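Local coordinates for NDP-rhamnosyltransferase (Saccharopolyspora spinosa, PDB 3TSA), which belongs to the GT-B clan of glycosyltransferases and resembles the erythromycin biosynthesis protein CIII family, at residues A299-P313 against Y321-P335. Residues are numbered along the deposited sequence; the frame is centred on the assembly and turned at random.
Sequences AFTATRLGIPQLVLP and YARNLAAAGAGICLP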
loop_
_atom_site.group_PDB
_atom_site.type_symbol
_atom_site.label_atom_id
_atom_site.label_comp_id
_atom_site.label_asym_id
_atom_site.label_seq_id
_atom_site.Cartn_x
_atom_site.Cartn_y
_atom_site.Cartn_z
ATOM N N ALA A 299 16.974 0.800 10.900
ATOM C CA ALA A 299 18.297 0.101 10.842
ATOM C C ALA A 299 18.401 -0.839 9.644
ATOM O O ALA A 299 19.459 -0.905 9.003
ATOM C CB ALA A 299 18.552 -0.645 12.155
ATOM N N PHE A 300 17.337 -1.591 9.352
ATOM C CA PHE A 300 17.405 -2.505 8.240
ATOM C C PHE A 300 17.403 -1.727 6.916
ATOM O O PHE A 300 17.996 -2.184 5.935
ATOM C CB PHE A 300 16.255 -3.535 8.293
ATOM C CG PHE A 300 16.448 -4.629 9.298
ATOM C CD1 PHE A 300 17.465 -4.620 10.275
ATOM C CD2 PHE A 300 15.572 -5.676 9.285
ATOM C CE1 PHE A 300 17.587 -5.729 11.224
ATOM C CE2 PHE A 300 15.725 -6.761 10.148
ATOM C CZ PHE A 300 16.710 -6.752 11.151
ATOM N N THR A 301 16.776 -0.541 6.881
ATOM C CA THR A 301 16.809 0.252 5.655
ATOM C C THR A 301 18.242 0.720 5.455
ATOM O O THR A 301 18.770 0.635 4.344
ATOM C CB THR A 301 15.856 1.444 5.720
ATOM O OG1 THR A 301 14.514 0.963 5.731
ATOM C CG2 THR A 301 16.031 2.390 4.563
ATOM N N ALA A 302 18.870 1.251 6.537
ATOM C CA ALA A 302 20.254 1.649 6.457
ATOM C C ALA A 302 21.121 0.435 6.000
ATOM O O ALA A 302 21.944 0.588 5.073
ATOM C CB ALA A 302 20.760 2.251 7.781
ATOM N N THR A 303 20.919 -0.720 6.628
ATOM C CA THR A 303 21.820 -1.888 6.415
ATOM C C THR A 303 21.635 -2.358 4.948
ATOM O O THR A 303 22.630 -2.543 4.214
ATOM C CB THR A 303 21.483 -2.976 7.410
ATOM O OG1 THR A 303 21.879 -2.469 8.666
ATOM C CG2 THR A 303 22.343 -4.229 7.145
ATOM N N ARG A 304 20.382 -2.405 4.505
ATOM C CA ARG A 304 20.056 -2.751 3.087
ATOM C C ARG A 304 20.811 -1.889 2.065
ATOM O O ARG A 304 21.287 -2.375 1.012
ATOM C CB ARG A 304 18.512 -2.743 2.865
ATOM C CG ARG A 304 18.100 -2.953 1.427
ATOM C CD ARG A 304 18.556 -4.284 0.802
ATOM N NE ARG A 304 18.169 -4.319 -0.617
ATOM C CZ ARG A 304 18.900 -3.832 -1.616
ATOM N NH1 ARG A 304 20.098 -3.274 -1.386
ATOM N NH2 ARG A 304 18.420 -3.909 -2.865
ATOM N N LEU A 305 20.978 -0.599 2.378
ATOM C CA LEU A 305 21.567 0.362 1.503
ATOM C C LEU A 305 23.104 0.511 1.722
ATOM O O LEU A 305 23.757 1.382 1.130
ATOM C CB LEU A 305 20.792 1.697 1.658
ATOM C CG LEU A 305 19.346 1.793 1.179
ATOM C CD1 LEU A 305 18.811 3.219 1.473
ATOM C CD2 LEU A 305 19.378 1.440 -0.310
ATOM N N GLY A 306 23.659 -0.261 2.645
ATOM C CA GLY A 306 25.116 -0.327 2.932
ATOM C C GLY A 306 25.596 0.897 3.741
ATOM O O GLY A 306 26.755 1.265 3.651
ATOM N N ILE A 307 24.712 1.471 4.565
ATOM C CA ILE A 307 25.001 2.706 5.320
ATOM C C ILE A 307 25.282 2.323 6.796
ATOM O O ILE A 307 24.441 1.730 7.463
ATOM C CB ILE A 307 23.832 3.654 5.274
ATOM C CG1 ILE A 307 23.330 3.992 3.843
ATOM C CG2 ILE A 307 24.213 5.008 5.993
ATOM C CD1 ILE A 307 24.426 4.469 2.943
ATOM N N PRO A 308 26.481 2.661 7.277
ATOM C CA PRO A 308 26.748 2.283 8.672
ATOM C C PRO A 308 25.928 3.101 9.655
ATOM O O PRO A 308 25.400 4.160 9.340
ATOM C CB PRO A 308 28.230 2.550 8.872
ATOM C CG PRO A 308 28.621 3.505 7.845
ATOM C CD PRO A 308 27.632 3.321 6.644
ATOM N N GLN A 309 25.837 2.589 10.888
ATOM C CA GLN A 309 24.990 3.182 11.890
ATOM C C GLN A 309 25.720 3.356 13.194
ATOM O O GLN A 309 26.557 2.555 13.585
ATOM C CB GLN A 309 23.707 2.354 12.171
ATOM C CG GLN A 309 22.880 2.114 10.895
ATOM C CD GLN A 309 22.665 0.659 10.637
ATOM O OE1 GLN A 309 23.086 0.124 9.606
ATOM N NE2 GLN A 309 22.048 -0.009 11.581
ATOM N N LEU A 310 25.366 4.450 13.842
ATOM C CA LEU A 310 25.767 4.672 15.251
ATOM C C LEU A 310 24.453 4.444 16.041
ATOM O O LEU A 310 23.503 5.178 15.836
ATOM C CB LEU A 310 26.167 6.107 15.351
ATOM C CG LEU A 310 27.194 6.483 16.436
ATOM C CD1 LEU A 310 27.517 7.970 16.598
ATOM C CD2 LEU A 310 27.186 5.722 17.665
ATOM N N VAL A 311 24.454 3.466 16.963
ATOM C CA VAL A 311 23.208 2.943 17.494
ATOM C C VAL A 311 23.152 3.281 18.981
ATOM O O VAL A 311 24.126 3.073 19.689
ATOM C CB VAL A 311 23.095 1.422 17.325
ATOM C CG1 VAL A 311 21.635 1.000 17.640
ATOM C CG2 VAL A 311 23.393 1.000 15.831
ATOM N N LEU A 312 22.065 3.910 19.379
ATOM C CA LEU A 312 21.851 4.200 20.827
ATOM C C LEU A 312 20.699 3.374 21.291
ATOM O O LEU A 312 19.566 3.826 21.436
ATOM C CB LEU A 312 21.560 5.689 20.972
ATOM C CG LEU A 312 22.582 6.807 20.606
ATOM C CD1 LEU A 312 22.966 6.833 19.211
ATOM C CD2 LEU A 312 21.810 8.115 20.868
ATOM N N PRO A 313 20.948 2.082 21.620
ATOM C CA PRO A 313 19.812 1.234 21.959
ATOM C C PRO A 313 19.105 1.654 23.272
ATOM O O PRO A 313 19.771 2.227 24.162
ATOM C CB PRO A 313 20.495 -0.144 22.178
ATOM C CG PRO A 313 21.960 0.211 22.627
ATOM C CD PRO A 313 22.246 1.395 21.720
ATOM N N TYR A 321 20.728 -5.927 18.542
ATOM C CA TYR A 321 21.069 -5.448 17.201
ATOM C C TYR A 321 22.298 -4.552 17.273
ATOM O O TYR A 321 23.205 -4.682 16.475
ATOM C CB TYR A 321 19.946 -4.611 16.623
ATOM C CG TYR A 321 20.299 -4.049 15.322
ATOM C CD1 TYR A 321 20.261 -4.846 14.186
ATOM C CD2 TYR A 321 20.660 -2.703 15.201
ATOM C CE1 TYR A 321 20.633 -4.309 12.899
ATOM C CE2 TYR A 321 21.025 -2.143 13.961
ATOM C CZ TYR A 321 21.006 -2.963 12.833
ATOM O OH TYR A 321 21.310 -2.479 11.586
ATOM N N ALA A 322 22.330 -3.638 18.240
ATOM C CA ALA A 322 23.457 -2.705 18.311
ATOM C C ALA A 322 24.829 -3.423 18.491
ATOM O O ALA A 322 25.794 -3.060 17.810
ATOM C CB ALA A 322 23.242 -1.639 19.431
ATOM N N ARG A 323 24.894 -4.375 19.428
ATOM C CA ARG A 323 26.078 -5.132 19.701
ATOM C C ARG A 323 26.488 -5.957 18.457
ATOM O O ARG A 323 27.705 -6.017 18.117
ATOM C CB ARG A 323 25.899 -6.082 20.918
ATOM C CG ARG A 323 25.913 -5.396 22.268
ATOM C CD ARG A 323 26.034 -6.494 23.369
ATOM N NE ARG A 323 24.919 -7.490 23.342
ATOM C CZ ARG A 323 23.919 -7.423 24.228
ATOM N NH1 ARG A 323 23.886 -6.412 25.071
ATOM N NH2 ARG A 323 22.964 -8.317 24.220
ATOM N N ASN A 324 25.493 -6.484 17.780
ATOM C CA ASN A 324 25.865 -7.416 16.723
ATOM C C ASN A 324 26.270 -6.649 15.492
ATOM O O ASN A 324 27.229 -7.037 14.798
ATOM C CB ASN A 324 24.699 -8.359 16.422
ATOM C CG ASN A 324 24.391 -9.307 17.640
ATOM O OD1 ASN A 324 25.121 -9.345 18.676
ATOM N ND2 ASN A 324 23.238 -9.959 17.539
ATOM N N LEU A 325 25.623 -5.512 15.258
ATOM C CA LEU A 325 26.040 -4.620 14.168
ATOM C C LEU A 325 27.499 -4.136 14.355
ATOM O O LEU A 325 28.300 -4.122 13.434
ATOM C CB LEU A 325 25.130 -3.388 14.157
ATOM C CG LEU A 325 25.483 -2.488 12.931
ATOM C CD1 LEU A 325 24.912 -3.048 11.694
ATOM C CD2 LEU A 325 25.002 -1.096 13.029
ATOM N N ALA A 326 27.834 -3.699 15.557
ATOM C CA ALA A 326 29.220 -3.277 15.868
ATOM C C ALA A 326 30.192 -4.412 15.708
ATOM O O ALA A 326 31.262 -4.216 15.163
ATOM C CB ALA A 326 29.288 -2.711 17.323
ATOM N N ALA A 327 29.819 -5.593 16.176
ATOM C CA ALA A 327 30.735 -6.743 16.009
ATOM C C ALA A 327 31.019 -6.996 14.549
ATOM O O ALA A 327 32.142 -7.388 14.180
ATOM C CB ALA A 327 30.205 -7.986 16.715
ATOM N N ALA A 328 30.012 -6.748 13.706
ATOM C CA ALA A 328 30.131 -6.859 12.218
ATOM C C ALA A 328 31.031 -5.852 11.575
ATOM O O ALA A 328 31.356 -5.977 10.373
ATOM C CB ALA A 328 28.759 -6.829 11.545
ATOM N N GLY A 329 31.444 -4.816 12.327
ATOM C CA GLY A 329 32.267 -3.730 11.797
ATOM C C GLY A 329 31.433 -2.637 11.120
ATOM O O GLY A 329 32.004 -1.745 10.543
ATOM N N ALA A 330 30.097 -2.771 11.118
ATOM C CA ALA A 330 29.204 -1.939 10.275
ATOM C C ALA A 330 28.662 -0.761 11.055
ATOM O O ALA A 330 27.751 -0.061 10.580
ATOM C CB ALA A 330 27.978 -2.806 9.695
ATOM N N GLY A 331 29.157 -0.579 12.279
ATOM C CA GLY A 331 28.612 0.559 13.075
ATOM C C GLY A 331 29.308 0.613 14.414
ATOM O O GLY A 331 30.267 -0.170 14.704
ATOM N N ILE A 332 28.829 1.565 15.203
ATOM C CA ILE A 332 29.341 1.719 16.577
ATOM C C ILE A 332 28.111 1.661 17.487
ATOM O O ILE A 332 27.071 2.234 17.167
ATOM C CB ILE A 332 30.141 3.030 16.701
ATOM C CG1 ILE A 332 31.525 2.893 16.012
ATOM C CG2 ILE A 332 30.401 3.355 18.221
ATOM C CD1 ILE A 332 32.274 4.179 15.959
ATOM N N CYS A 333 28.232 0.953 18.627
ATOM C CA CYS A 333 27.182 0.874 19.606
ATOM C C CYS A 333 27.537 1.793 20.827
ATOM O O CYS A 333 28.683 1.704 21.332
ATOM C CB CYS A 333 27.093 -0.620 20.033
ATOM S SG CYS A 333 25.998 -0.820 21.508
ATOM N N LEU A 334 26.648 2.691 21.259
ATOM C CA LEU A 334 26.810 3.328 22.615
ATOM C C LEU A 334 25.824 2.590 23.530
ATOM O O LEU A 334 24.612 2.831 23.470
ATOM C CB LEU A 334 26.549 4.855 22.569
ATOM C CG LEU A 334 27.241 5.642 21.433
ATOM C CD1 LEU A 334 26.901 7.137 21.464
ATOM C CD2 LEU A 334 28.758 5.436 21.568
ATOM N N PRO A 335 26.341 1.701 24.404
ATOM C CA PRO A 335 25.445 0.609 24.883
ATOM C C PRO A 335 24.603 0.948 26.073
ATOM O O PRO A 335 23.708 0.190 26.413
ATOM C CB PRO A 335 26.415 -0.499 25.271
ATOM C CG PRO A 335 27.661 0.235 25.674
ATOM C CD PRO A 335 27.749 1.359 24.622
#
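A chi1 of 176° sets CG of Tyr321 opposite the backbone N, and the ring reaches from helix 321-327 to helix 299-304; from strand 309-311, a bend at chi2 (123°) turns the side-chain amide of Gln309 to the hydroxyl end of that ring. The amide and ring planes lie only 17° apart, the amide meeting the ring at its edge. Tyr321 OH also lies 3.0 Å from Thr303 OG1, a hydroxyl that donates to Ala299 O one turn back in its own helix. Tyr321 CE1 meets the Phe300 ring at its edge, near the ring plane, 3.8 Å from Phe300 CE1, while Leu325 CB covers one face of the tyrosine near its rim. Tyr321 thus bridges two nearly parallel helices whose axes stay 13.0 Å apart, and Leu366 of helix 358-371 adds to the packing against Thr303 and Leu325.

Farther along the strand, Val311 divides its branches between successive turns of helix 321-327: CG1 packs on Ala322 CB at 3.6 Å, and CG2 on Leu325 CD2 at 3.9 Å. On the other face of the sheet, Leu310 CD2 reaches Leu334 CG at 3.8 Å and meets Ile332 CG2; Phe346 of helix 343-354 packs on Leu310 and Leu334. The backbones are joined by four hydrogen bonds in a parallel ladder: Gln309 N to Ala330 O, Ile332 N to Gln309 O, Val311 N to Ile332 O, and Leu334 N to Val311 O at 3.0 Å. Gly329 closes helix 321-327 with a Schellman motif that leads into strand 331-333. Apolar side chains on one strand face hold the helix while backbone bonds fix the strand register, the principle of the beta-alpha-beta crossover, here at one margin of the parallel sheet in the C-terminal Rossmann-like domain of a GT-B fold.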